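Local structure of proton-dependent oligopeptide transporter family protein (Xanthomonas campestris, 6EI3) at residues Gly9-Glu14 with Tyr145-Phe150; Glu14-Tyr19 with Ser156-Leu161; Ile384-Asp389 with Leu475-Ala480. The protein probably takes up small peptides across the membrane by coupling their transport to proton movement, as other POT family members of the major facilitator superfamily do. All blocks are in the same frame, centred on the assembly; numbering follows the deposited sequence.

Interaction 1 (Gly9-Glu14 with Tyr145-Phe150); sequences GNEACE and YWIINF
The ExxERF sequence signature of POT transporters lies on helix 4-22, and its first two residues, Glu11 and Ala12, meet Ile147 and Ile148 of helix 137-165. The two helix segments run nearly side by side in the same direction, crossing at -24° with their axes 9.2 Å apart. The tightest point is Ala12. Its small side chain leaves the backbone within reach of Ile147 CG2, which drops onto it, 3.5 Å from Ala12 CA and 3.8 Å from Ala12 CB. That branch of Ile147 stands anti to its own backbone N, and CG1 takes the position beside the N. Glu11 works differently. Its CG lies anti to the backbone N, and the chain then bends at chi2 (71°), which swings the carboxylate across the Ile148 side chain. Carboxylate atom Glu11 OE2 sits 3.8 Å from both CG1 and CD1 of Ile148; across this contact OE2 meets hydrocarbon. Tyr512, near the C-terminus, also packs against both Glu11 and Ile148. On the far side of 145-150, Asn149 ND2 gives a bent hydrogen bond (2.8 Å, 144°) to Tyr145 O, which already accepts from Asn149 N. The two donors reach that oxygen from opposite faces of the carbonyl plane. The same amide uses Asn149 OD1 to accept from Gln514 NE2. Gln514 is the last residue of a C-terminal tail that reads like a protease-site tag remnant, and its position beside these helices is consistent with an auto-inhibited state. The result is a near-parallel helix pair at an alanine-isoleucine contact, within the helical bundle of a major facilitator superfamily transporter and at the start of the ExxERF motif.

Interaction 2 (Glu14-Tyr19 with Ser156-Leu161); sequences ERFSFY and SLLIPL. With 78M ((2S)-2,3-dihydroxypropyl(7Z)-pentadec-7-enoate), chain L; 78M ((2S)-2,3-dihydroxypropyl(7Z)-pentadec-7-enoate), chain I.
Phe16 alone brings helix 4-22 within touching distance of Leu158 and Ile159, but the residues leading up to it set the scene. Glu14 pairs with its neighbour in sequence, Arg15, and Glu14 OE2 is also hydrogen-bonded to Tyr86 OH. Arg15 grips that carboxylate side-on with two nitrogens: Arg15 NE meets Glu14 OE1 at 2.8 Å and Arg15 NH2 meets Glu14 OE2 at 2.8 Å, the second bond almost straight (176°) and on the syn lone pair. Because Glu14 lies at the edge of the guanidinium and in its plane, the pair fixes both flat groups in rotation. Glu14 and Arg15 belong to the ExxERF signature, which in POT relatives is linked to proton coupling; Phe16 closes it. With CG anti to the backbone N (chi1 -173°), the Phe16 ring reaches out to helix 137-165 and offers its edge, not a face. Leu158 CD2 lies 4.1 Å from Phe16 CZ, and Ile159 CD1 lies 4.2 Å from Phe16 CE1, both methyls near the ring plane. Leu158 crosses the Phe16 side chain at about a right angle and passes on to lipid: its CD2 is 3.6 Å from C15 of one monoacylglycerol (chain L), and its CD1 is 3.8 Å from C6 of a second (chain I). Just beyond, the helix kinks at Pro160, whose nitrogen has no hydrogen to give to the preceding turn. Ser17 points away, its hydroxyl hydrogen-bonded to Pro175 O, and Phe18 packs on Tyr86. Tyr19 packs on Ile148 and Ser152, one to two turns back along helix 137-165.

Interaction 3 (Ile384-Asp389 with Leu475-Ala480); sequences IQVAMD and LMFFFA
Val386 with Phe477, and Gln385 with Met476, join helix 363-389, near its C-terminal end, to helix 471-495: one apolar contact and one between a thioether and an amide-bearing chain, with no hydrogen bond between the segments. In the apolar contact, CG2 of Val386 comes in at the rim of the phenyl ring, near its plane, 3.6 Å from Phe477 CE2 and 4.0 Å from Phe477 CZ, with the two side chains at about a right angle. Both residues also touch bound monoacylglycerol, so this half of the contact helps form a surface for lipid.

In the second contact, Met476 runs extended beyond CG and lays its sulfur against the aliphatic part of Gln385: Met476 SD is 3.6 Å from Gln385 CB and 3.9 Å from Gln385 CG. The terminal methyl, Met476 CE, then rests 3.6 Å from Gln385 OE1. Met476 also packs on Gln316 and Trp378.

The polar bonds stay inside the first segment or go elsewhere. Gln385 bends at chi2 (61°) so that NE2 reaches Asp389 OD1, one turn further on, at 3.0 Å and 165°; the carboxylate receives it from above its plane, while the Asp389 oxygen lies in the amide plane of Gln385. Gln316 NE2 bonds to Gln385 OE1, and Ser470 OG to Asp389 OD2.

With Gln385 NE2 and OE1 each hydrogen-bonded elsewhere, its carbons are left to meet the methionine, and the join between the two segments probably rests mainly on van der Waals packing.

Interactions 1 and 2 are two places along one helix pair, 4-22 with 137-165, and share Glu14; their centres lie 11 Å apart, and Ile148 of the first touches Arg15 and Tyr19 of the second. Interaction 1 puts a carboxylate and backbone against isoleucines beside the C-terminal tail, whereas interaction 2 is a buried, purely hydrocarbon contact that runs out into bound lipid. Interaction 3 joins a different pair, 363-389 with 471-495, in the later half of the chain, its centre about 28 Å from that of interaction 2. Partly buried like interaction 1, it is lipid-edged like interaction 2, but adds sulfur and an amide.

Interaction 1 (Gly9-Glu14 with Tyr145-Phe150)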
loop_
_atom_site.group_PDB
_atom_site.type_symbol
_atom_site.label_atom_id
_atom_site.label_comp_id
_atom_site.label_asym_id
_atom_site.label_seq_id
_atom_site.Cartn_x
_atom_site.Cartn_y
_atom_site.Cartn_z
ATOM N N GLY A 9 11.097 -17.754 9.092
ATOM C CA GLY A 9 12.283 -17.638 8.242
ATOM C C GLY A 9 11.957 -17.051 6.877
ATOM O O GLY A 9 12.594 -16.104 6.428
ATOM N N ASN A 10 10.932 -17.600 6.221
ATOM C CA ASN A 10 10.473 -17.133 4.919
ATOM C C ASN A 10 10.015 -15.673 5.019
ATOM O O ASN A 10 10.410 -14.867 4.173
ATOM C CB ASN A 10 9.341 -18.034 4.411
ATOM C CG ASN A 10 8.649 -17.474 3.195
ATOM O OD1 ASN A 10 9.129 -17.568 2.056
ATOM N ND2 ASN A 10 7.568 -16.775 3.433
ATOM N N GLU A 11 9.207 -15.330 6.059
ATOM C CA GLU A 11 8.713 -13.960 6.269
ATOM C C GLU A 11 9.861 -12.951 6.467
ATOM O O GLU A 11 9.835 -11.871 5.875
ATOM C CB GLU A 11 7.718 -13.907 7.462
ATOM C CG GLU A 11 7.191 -12.515 7.817
ATOM C CD GLU A 11 6.214 -11.843 6.862
ATOM O OE1 GLU A 11 5.842 -12.454 5.834
ATOM O OE2 GLU A 11 5.796 -10.705 7.166
ATOM N N ALA A 12 10.854 -13.302 7.300
ATOM C CA ALA A 12 11.995 -12.420 7.595
ATOM C C ALA A 12 12.828 -12.143 6.351
ATOM O O ALA A 12 13.098 -10.987 6.058
ATOM C CB ALA A 12 12.862 -13.026 8.691
ATOM N N CYS A 13 13.196 -13.202 5.590
ATOM C CA CYS A 13 14.010 -13.025 4.380
ATOM C C CYS A 13 13.283 -12.279 3.286
ATOM O O CYS A 13 13.884 -11.378 2.695
ATOM C CB CYS A 13 14.564 -14.352 3.885
ATOM S SG CYS A 13 15.613 -15.197 5.085
ATOM N N GLU A 14 11.986 -12.610 3.039
ATOM C CA GLU A 14 11.201 -11.933 2.000
ATOM C C GLU A 14 11.000 -10.441 2.310
ATOM O O GLU A 14 11.093 -9.627 1.407
ATOM C CB GLU A 14 9.849 -12.653 1.745
ATOM C CG GLU A 14 8.993 -12.029 0.637
ATOM C CD GLU A 14 8.181 -10.797 1.003
ATOM O OE1 GLU A 14 7.838 -10.656 2.193
ATOM O OE2 GLU A 14 7.913 -9.955 0.116
ATOM N N TYR A 145 5.427 -8.229 13.324
ATOM C CA TYR A 145 5.590 -6.785 13.532
ATOM C C TYR A 145 7.060 -6.413 13.728
ATOM O O TYR A 145 7.555 -5.499 13.052
ATOM C CB TYR A 145 4.743 -6.311 14.727
ATOM C CG TYR A 145 5.080 -4.927 15.229
ATOM C CD1 TYR A 145 4.572 -3.793 14.600
ATOM C CD2 TYR A 145 5.838 -4.750 16.383
ATOM C CE1 TYR A 145 4.872 -2.515 15.066
ATOM C CE2 TYR A 145 6.146 -3.479 16.856
ATOM C CZ TYR A 145 5.654 -2.362 16.196
ATOM O OH TYR A 145 5.933 -1.104 16.667
ATOM N N TRP A 146 7.762 -7.133 14.629
ATOM C CA TRP A 146 9.176 -6.868 14.902
ATOM C C TRP A 146 10.063 -7.222 13.704
ATOM O O TRP A 146 11.008 -6.490 13.410
ATOM C CB TRP A 146 9.652 -7.562 16.189
ATOM C CG TRP A 146 8.951 -7.064 17.426
ATOM C CD1 TRP A 146 8.011 -7.732 18.163
ATOM C CD2 TRP A 146 9.125 -5.786 18.059
ATOM N NE1 TRP A 146 7.563 -6.933 19.195
ATOM C CE2 TRP A 146 8.236 -5.737 19.160
ATOM C CE3 TRP A 146 9.944 -4.669 17.797
ATOM C CZ2 TRP A 146 8.164 -4.634 20.016
ATOM C CZ3 TRP A 146 9.860 -3.569 18.637
ATOM C CH2 TRP A 146 8.985 -3.561 19.737
ATOM N N ILE A 147 9.724 -8.315 13.001
ATOM C CA ILE A 147 10.447 -8.798 11.819
ATOM C C ILE A 147 10.347 -7.796 10.653
ATOM O O ILE A 147 11.344 -7.510 9.997
ATOM C CB ILE A 147 9.974 -10.222 11.428
ATOM C CG1 ILE A 147 10.528 -11.281 12.413
ATOM C CG2 ILE A 147 10.358 -10.547 9.990
ATOM C CD1 ILE A 147 9.667 -12.588 12.523
ATOM N N ILE A 148 9.150 -7.283 10.397
ATOM C CA ILE A 148 8.929 -6.304 9.338
ATOM C C ILE A 148 9.728 -5.031 9.627
ATOM O O ILE A 148 10.470 -4.577 8.759
ATOM C CB ILE A 148 7.421 -6.029 9.115
ATOM C CG1 ILE A 148 6.707 -7.302 8.585
ATOM C CG2 ILE A 148 7.215 -4.840 8.140
ATOM C CD1 ILE A 148 5.173 -7.303 8.702
ATOM N N ASN A 149 9.632 -4.498 10.854
ATOM C CA ASN A 149 10.297 -3.247 11.200
ATOM C C ASN A 149 11.804 -3.357 11.293
ATOM O O ASN A 149 12.479 -2.498 10.729
ATOM C CB ASN A 149 9.695 -2.620 12.443
ATOM C CG ASN A 149 8.320 -2.058 12.132
ATOM O OD1 ASN A 149 8.168 -1.052 11.436
ATOM N ND2 ASN A 149 7.288 -2.757 12.535
ATOM N N PHE A 150 12.342 -4.398 11.949
ATOM C CA PHE A 150 13.791 -4.566 12.003
ATOM C C PHE A 150 14.377 -4.904 10.626
ATOM O O PHE A 150 15.416 -4.359 10.278
ATOM C CB PHE A 150 14.238 -5.552 13.091
ATOM C CG PHE A 150 14.299 -4.901 14.453
ATOM C CD1 PHE A 150 15.282 -3.964 14.752
ATOM C CD2 PHE A 150 13.360 -5.204 15.427
ATOM C CE1 PHE A 150 15.330 -3.352 16.002
ATOM C CE2 PHE A 150 13.422 -4.606 16.686
ATOM C CZ PHE A 150 14.395 -3.673 16.960
#

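Interaction 2 (Glu14-Tyr19 with Ser156-Leu161)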
loop_
_atom_site.group_PDB
_atom_site.type_symbol
_atom_site.label_atom_id
_atom_site.label_comp_id
_atom_site.label_asym_id
_atom_site.label_seq_id
_atom_site.Cartn_x
_atom_site.Cartn_y
_atom_site.Cartn_z
ATOM N N GLU A 14 11.986 -12.610 3.039
ATOM C CA GLU A 14 11.201 -11.933 2.000
ATOM C C GLU A 14 11.000 -10.441 2.310
ATOM O O GLU A 14 11.093 -9.627 1.407
ATOM C CB GLU A 14 9.849 -12.653 1.745
ATOM C CG GLU A 14 8.993 -12.029 0.637
ATOM C CD GLU A 14 8.181 -10.797 1.003
ATOM O OE1 GLU A 14 7.838 -10.656 2.193
ATOM O OE2 GLU A 14 7.913 -9.955 0.116
ATOM N N ARG A 15 10.705 -10.085 3.565
ATOM C CA ARG A 15 10.485 -8.687 3.933
ATOM C C ARG A 15 11.771 -7.871 3.832
ATOM O O ARG A 15 11.736 -6.743 3.344
ATOM C CB ARG A 15 9.831 -8.540 5.338
ATOM C CG ARG A 15 8.346 -9.008 5.418
ATOM C CD ARG A 15 7.326 -8.047 4.791
ATOM N NE ARG A 15 7.298 -8.201 3.331
ATOM C CZ ARG A 15 6.861 -7.296 2.465
ATOM N NH1 ARG A 15 6.361 -6.140 2.894
ATOM N NH2 ARG A 15 6.917 -7.539 1.158
ATOM N N PHE A 16 12.896 -8.431 4.291
ATOM C CA PHE A 16 14.175 -7.726 4.212
ATOM C C PHE A 16 14.501 -7.484 2.727
ATOM O O PHE A 16 14.903 -6.381 2.350
ATOM C CB PHE A 16 15.302 -8.519 4.910
ATOM C CG PHE A 16 16.624 -7.771 5.001
ATOM C CD1 PHE A 16 17.454 -7.650 3.894
ATOM C CD2 PHE A 16 17.036 -7.195 6.197
ATOM C CE1 PHE A 16 18.682 -6.969 3.979
ATOM C CE2 PHE A 16 18.263 -6.518 6.281
ATOM C CZ PHE A 16 19.070 -6.405 5.171
ATOM N N SER A 17 14.303 -8.519 1.900
ATOM C CA SER A 17 14.536 -8.484 0.463
ATOM C C SER A 17 13.676 -7.411 -0.232
ATOM O O SER A 17 14.189 -6.632 -1.038
ATOM C CB SER A 17 14.259 -9.860 -0.132
ATOM O OG SER A 17 14.375 -9.857 -1.541
ATOM N N PHE A 18 12.384 -7.370 0.083
ATOM C CA PHE A 18 11.463 -6.412 -0.532
ATOM C C PHE A 18 11.889 -4.991 -0.245
ATOM O O PHE A 18 12.040 -4.211 -1.176
ATOM C CB PHE A 18 10.011 -6.632 -0.066
ATOM C CG PHE A 18 9.062 -5.617 -0.670
ATOM C CD1 PHE A 18 8.522 -5.813 -1.937
ATOM C CD2 PHE A 18 8.748 -4.441 0.011
ATOM C CE1 PHE A 18 7.694 -4.841 -2.521
ATOM C CE2 PHE A 18 7.901 -3.482 -0.563
ATOM C CZ PHE A 18 7.384 -3.685 -1.827
ATOM N N TYR A 19 12.050 -4.647 1.043
ATOM C CA TYR A 19 12.427 -3.290 1.435
ATOM C C TYR A 19 13.788 -2.899 0.891
ATOM O O TYR A 19 13.985 -1.752 0.501
ATOM C CB TYR A 19 12.364 -3.138 2.960
ATOM C CG TYR A 19 10.936 -3.069 3.462
ATOM C CD1 TYR A 19 10.140 -1.959 3.200
ATOM C CD2 TYR A 19 10.376 -4.118 4.181
ATOM C CE1 TYR A 19 8.820 -1.891 3.653
ATOM C CE2 TYR A 19 9.064 -4.059 4.651
ATOM C CZ TYR A 19 8.287 -2.942 4.380
ATOM O OH TYR A 19 6.997 -2.861 4.844
ATOM N N SER A 156 17.189 -0.738 4.867
ATOM C CA SER A 156 17.349 0.677 4.529
ATOM C C SER A 156 18.714 1.216 4.905
ATOM O O SER A 156 19.184 2.152 4.279
ATOM C CB SER A 156 16.285 1.519 5.219
ATOM O OG SER A 156 15.016 1.240 4.662
ATOM N N LEU A 157 19.328 0.679 5.970
ATOM C CA LEU A 157 20.638 1.147 6.359
ATOM C C LEU A 157 21.759 0.447 5.569
ATOM O O LEU A 157 22.772 1.076 5.289
ATOM C CB LEU A 157 20.856 0.938 7.866
ATOM C CG LEU A 157 20.140 1.887 8.841
ATOM C CD1 LEU A 157 20.327 1.414 10.261
ATOM C CD2 LEU A 157 20.660 3.306 8.731
ATOM N N LEU A 158 21.586 -0.837 5.219
ATOM C CA LEU A 158 22.637 -1.634 4.570
ATOM C C LEU A 158 22.669 -1.584 3.025
ATOM O O LEU A 158 23.734 -1.318 2.454
ATOM C CB LEU A 158 22.546 -3.100 5.065
ATOM C CG LEU A 158 23.422 -4.170 4.391
ATOM C CD1 LEU A 158 24.925 -3.942 4.679
ATOM C CD2 LEU A 158 23.051 -5.558 4.884
ATOM N N ILE A 159 21.537 -1.893 2.363
ATOM C CA ILE A 159 21.451 -1.990 0.905
ATOM C C ILE A 159 21.880 -0.667 0.196
ATOM O O ILE A 159 22.665 -0.763 -0.739
ATOM C CB ILE A 159 20.081 -2.549 0.417
ATOM C CG1 ILE A 159 19.744 -3.883 1.132
ATOM C CG2 ILE A 159 20.074 -2.736 -1.103
ATOM C CD1 ILE A 159 20.836 -5.065 0.957
ATOM N N PRO A 160 21.503 0.545 0.657
ATOM C CA PRO A 160 22.017 1.770 0.011
ATOM C C PRO A 160 23.537 1.921 0.068
ATOM O O PRO A 160 24.111 2.508 -0.856
ATOM C CB PRO A 160 21.285 2.888 0.753
ATOM C CG PRO A 160 20.011 2.220 1.274
ATOM C CD PRO A 160 20.534 0.888 1.720
ATOM N N LEU A 161 24.193 1.366 1.123
ATOM C CA LEU A 161 25.654 1.370 1.287
ATOM C C LEU A 161 26.276 0.386 0.297
ATOM O O LEU A 161 27.319 0.685 -0.271
ATOM C CB LEU A 161 26.079 0.998 2.729
ATOM C CG LEU A 161 25.947 2.077 3.809
ATOM C CD1 LEU A 161 26.535 1.589 5.113
ATOM C CD2 LEU A 161 26.662 3.368 3.413
HETATM O O21 78M L . 35.833 3.916 -1.806
HETATM C C20 78M L . 36.286 3.651 -0.484
HETATM C C18 78M L . 35.267 4.105 0.535
HETATM O O19 78M L . 35.866 4.219 1.830
HETATM C C17 78M L . 34.044 3.219 0.582
HETATM O O2 78M L . 34.289 2.109 1.479
HETATM C C1 78M L . 34.383 0.881 0.959
HETATM O O1 78M L . 34.554 0.656 -0.211
HETATM C C2 78M L . 34.249 -0.171 2.023
HETATM C C3 78M L . 33.026 -1.074 1.869
HETATM C C4 78M L . 31.729 -0.436 2.331
HETATM C C5 78M L . 30.750 -1.399 2.993
HETATM C C6 78M L . 29.641 -1.920 2.079
HETATM C C7 78M L . 28.465 -2.494 2.834
HETATM C C8 78M L . 28.255 -3.755 3.198
HETATM C C9 78M L . 29.155 -4.943 2.974
HETATM C C10 78M L . 28.565 -6.290 3.417
HETATM C C11 78M L . 27.928 -7.099 2.291
HETATM C C12 78M L . 27.629 -8.569 2.603
HETATM C C13 78M L . 26.536 -8.849 3.635
HETATM C C15 78M L . 24.053 -8.903 4.182
HETATM C C14 78M L . 25.118 -8.487 3.195
HETATM O O21 78M I . 30.735 4.309 3.822
HETATM C C20 78M I . 32.073 4.636 3.455
HETATM C C18 78M I . 33.051 4.244 4.538
HETATM O O19 78M I . 34.308 4.881 4.298
HETATM C C17 78M I . 33.259 2.746 4.648
HETATM O O2 78M I . 31.974 2.081 4.751
HETATM C C1 78M I . 31.418 1.933 5.960
HETATM O O1 78M I . 31.831 2.459 6.961
HETATM C C2 78M I . 30.216 1.036 5.896
HETATM C C3 78M I . 30.090 0.104 7.095
HETATM C C4 78M I . 28.804 -0.700 7.092
HETATM C C5 78M I . 29.023 -2.192 7.238
HETATM C C6 78M I . 27.768 -3.021 7.023
HETATM C C7 78M I . 27.157 -3.500 8.303
HETATM C C8 78M I . 26.941 -4.757 8.660
HETATM C C9 78M I . 27.275 -5.994 7.882
HETATM C C10 78M I . 26.600 -7.252 8.423
HETATM C C11 78M I . 27.167 -8.542 7.848
HETATM C C12 78M I . 26.449 -9.801 8.299
HETATM C C13 78M I . 25.509 -10.403 7.261
HETATM C C15 78M I . 23.952 -11.913 8.626
HETATM C C14 78M I . 24.087 -10.676 7.752
#

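Interaction 3 (Ile384-Asp389 with Leu475-Ala480)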
loop_
_atom_site.group_PDB
_atom_site.type_symbol
_atom_site.label_atom_id
_atom_site.label_comp_id
_atom_site.label_asym_id
_atom_site.label_seq_id
_atom_site.Cartn_x
_atom_site.Cartn_y
_atom_site.Cartn_z
ATOM N N ILE A 384 11.603 22.779 3.402
ATOM C CA ILE A 384 12.994 22.373 3.261
ATOM C C ILE A 384 13.431 22.616 1.806
ATOM O O ILE A 384 14.494 23.203 1.572
ATOM C CB ILE A 384 13.199 20.920 3.725
ATOM C CG1 ILE A 384 13.173 20.842 5.269
ATOM C CG2 ILE A 384 14.499 20.328 3.141
ATOM C CD1 ILE A 384 12.720 19.459 5.807
ATOM N N GLN A 385 12.578 22.228 0.843
ATOM C CA GLN A 385 12.849 22.427 -0.575
ATOM C C GLN A 385 13.005 23.900 -0.909
ATOM O O GLN A 385 13.910 24.223 -1.654
ATOM C CB GLN A 385 11.749 21.805 -1.457
ATOM C CG GLN A 385 12.132 21.670 -2.941
ATOM C CD GLN A 385 13.344 20.788 -3.161
ATOM O OE1 GLN A 385 13.430 19.677 -2.642
ATOM N NE2 GLN A 385 14.331 21.286 -3.901
ATOM N N VAL A 386 12.126 24.782 -0.369
ATOM C CA VAL A 386 12.162 26.241 -0.612
ATOM C C VAL A 386 13.496 26.832 -0.106
ATOM O O VAL A 386 14.055 27.691 -0.779
ATOM C CB VAL A 386 10.907 26.974 -0.051
ATOM C CG1 VAL A 386 11.076 28.491 -0.073
ATOM C CG2 VAL A 386 9.648 26.570 -0.810
ATOM N N ALA A 387 14.014 26.338 1.047
ATOM C CA ALA A 387 15.308 26.771 1.592
ATOM C C ALA A 387 16.422 26.325 0.639
ATOM O O ALA A 387 17.281 27.133 0.299
ATOM C CB ALA A 387 15.529 26.193 2.985
ATOM N N MET A 388 16.333 25.093 0.114
ATOM C CA MET A 388 17.295 24.529 -0.850
ATOM C C MET A 388 17.271 25.321 -2.170
ATOM O O MET A 388 18.330 25.693 -2.675
ATOM C CB MET A 388 17.005 23.036 -1.117
ATOM C CG MET A 388 17.492 22.085 -0.016
ATOM S SD MET A 388 16.721 20.430 -0.107
ATOM C CE MET A 388 17.547 19.760 -1.498
ATOM N N ASP A 389 16.065 25.610 -2.704
ATOM C CA ASP A 389 15.889 26.360 -3.949
ATOM C C ASP A 389 16.478 27.786 -3.872
ATOM O O ASP A 389 16.961 28.294 -4.879
ATOM C CB ASP A 389 14.406 26.375 -4.382
ATOM C CG ASP A 389 13.801 25.000 -4.677
ATOM O OD1 ASP A 389 14.563 24.072 -5.038
ATOM O OD2 ASP A 389 12.567 24.861 -4.569
ATOM N N LEU A 475 5.022 20.607 -6.175
ATOM C CA LEU A 475 4.455 19.275 -5.959
ATOM C C LEU A 475 4.349 18.932 -4.480
ATOM O O LEU A 475 3.352 18.353 -4.075
ATOM C CB LEU A 475 5.259 18.194 -6.706
ATOM C CG LEU A 475 4.972 18.034 -8.201
ATOM C CD1 LEU A 475 6.059 17.169 -8.865
ATOM C CD2 LEU A 475 3.591 17.411 -8.445
ATOM N N MET A 476 5.354 19.325 -3.674
ATOM C CA MET A 476 5.348 19.074 -2.233
ATOM C C MET A 476 4.199 19.807 -1.551
ATOM O O MET A 476 3.428 19.182 -0.817
ATOM C CB MET A 476 6.702 19.392 -1.601
ATOM C CG MET A 476 7.773 18.417 -2.009
ATOM S SD MET A 476 9.401 19.144 -1.822
ATOM C CE MET A 476 10.412 17.791 -2.489
ATOM N N PHE A 477 4.016 21.090 -1.885
ATOM C CA PHE A 477 2.909 21.908 -1.356
ATOM C C PHE A 477 1.559 21.435 -1.864
ATOM O O PHE A 477 0.598 21.438 -1.106
ATOM C CB PHE A 477 3.140 23.400 -1.627
ATOM C CG PHE A 477 4.259 23.958 -0.773
ATOM C CD1 PHE A 477 4.288 23.732 0.603
ATOM C CD2 PHE A 477 5.262 24.735 -1.335
ATOM C CE1 PHE A 477 5.307 24.257 1.393
ATOM C CE2 PHE A 477 6.295 25.243 -0.545
ATOM C CZ PHE A 477 6.316 24.996 0.814
ATOM N N PHE A 478 1.509 20.952 -3.112
ATOM C CA PHE A 478 0.300 20.362 -3.692
ATOM C C PHE A 478 -0.131 19.125 -2.870
ATOM O O PHE A 478 -1.305 19.010 -2.523
ATOM C CB PHE A 478 0.517 19.972 -5.167
ATOM C CG PHE A 478 -0.614 19.119 -5.701
ATOM C CD1 PHE A 478 -1.824 19.695 -6.077
ATOM C CD2 PHE A 478 -0.482 17.735 -5.793
ATOM C CE1 PHE A 478 -2.883 18.899 -6.536
ATOM C CE2 PHE A 478 -1.534 16.943 -6.267
ATOM C CZ PHE A 478 -2.734 17.524 -6.611
ATOM N N PHE A 479 0.808 18.192 -2.587
ATOM C CA PHE A 479 0.457 17.003 -1.814
ATOM C C PHE A 479 0.012 17.329 -0.391
ATOM O O PHE A 479 -0.935 16.696 0.073
ATOM C CB PHE A 479 1.560 15.942 -1.848
ATOM C CG PHE A 479 1.516 15.222 -3.180
ATOM C CD1 PHE A 479 0.508 14.304 -3.460
ATOM C CD2 PHE A 479 2.499 15.441 -4.142
ATOM C CE1 PHE A 479 0.468 13.641 -4.690
ATOM C CE2 PHE A 479 2.469 14.764 -5.365
ATOM C CZ PHE A 479 1.448 13.878 -5.635
ATOM N N ALA A 480 0.630 18.346 0.269
ATOM C CA ALA A 480 0.223 18.832 1.597
ATOM C C ALA A 480 -1.231 19.313 1.560
ATOM O O ALA A 480 -2.020 18.934 2.430
ATOM C CB ALA A 480 1.112 19.986 2.029
#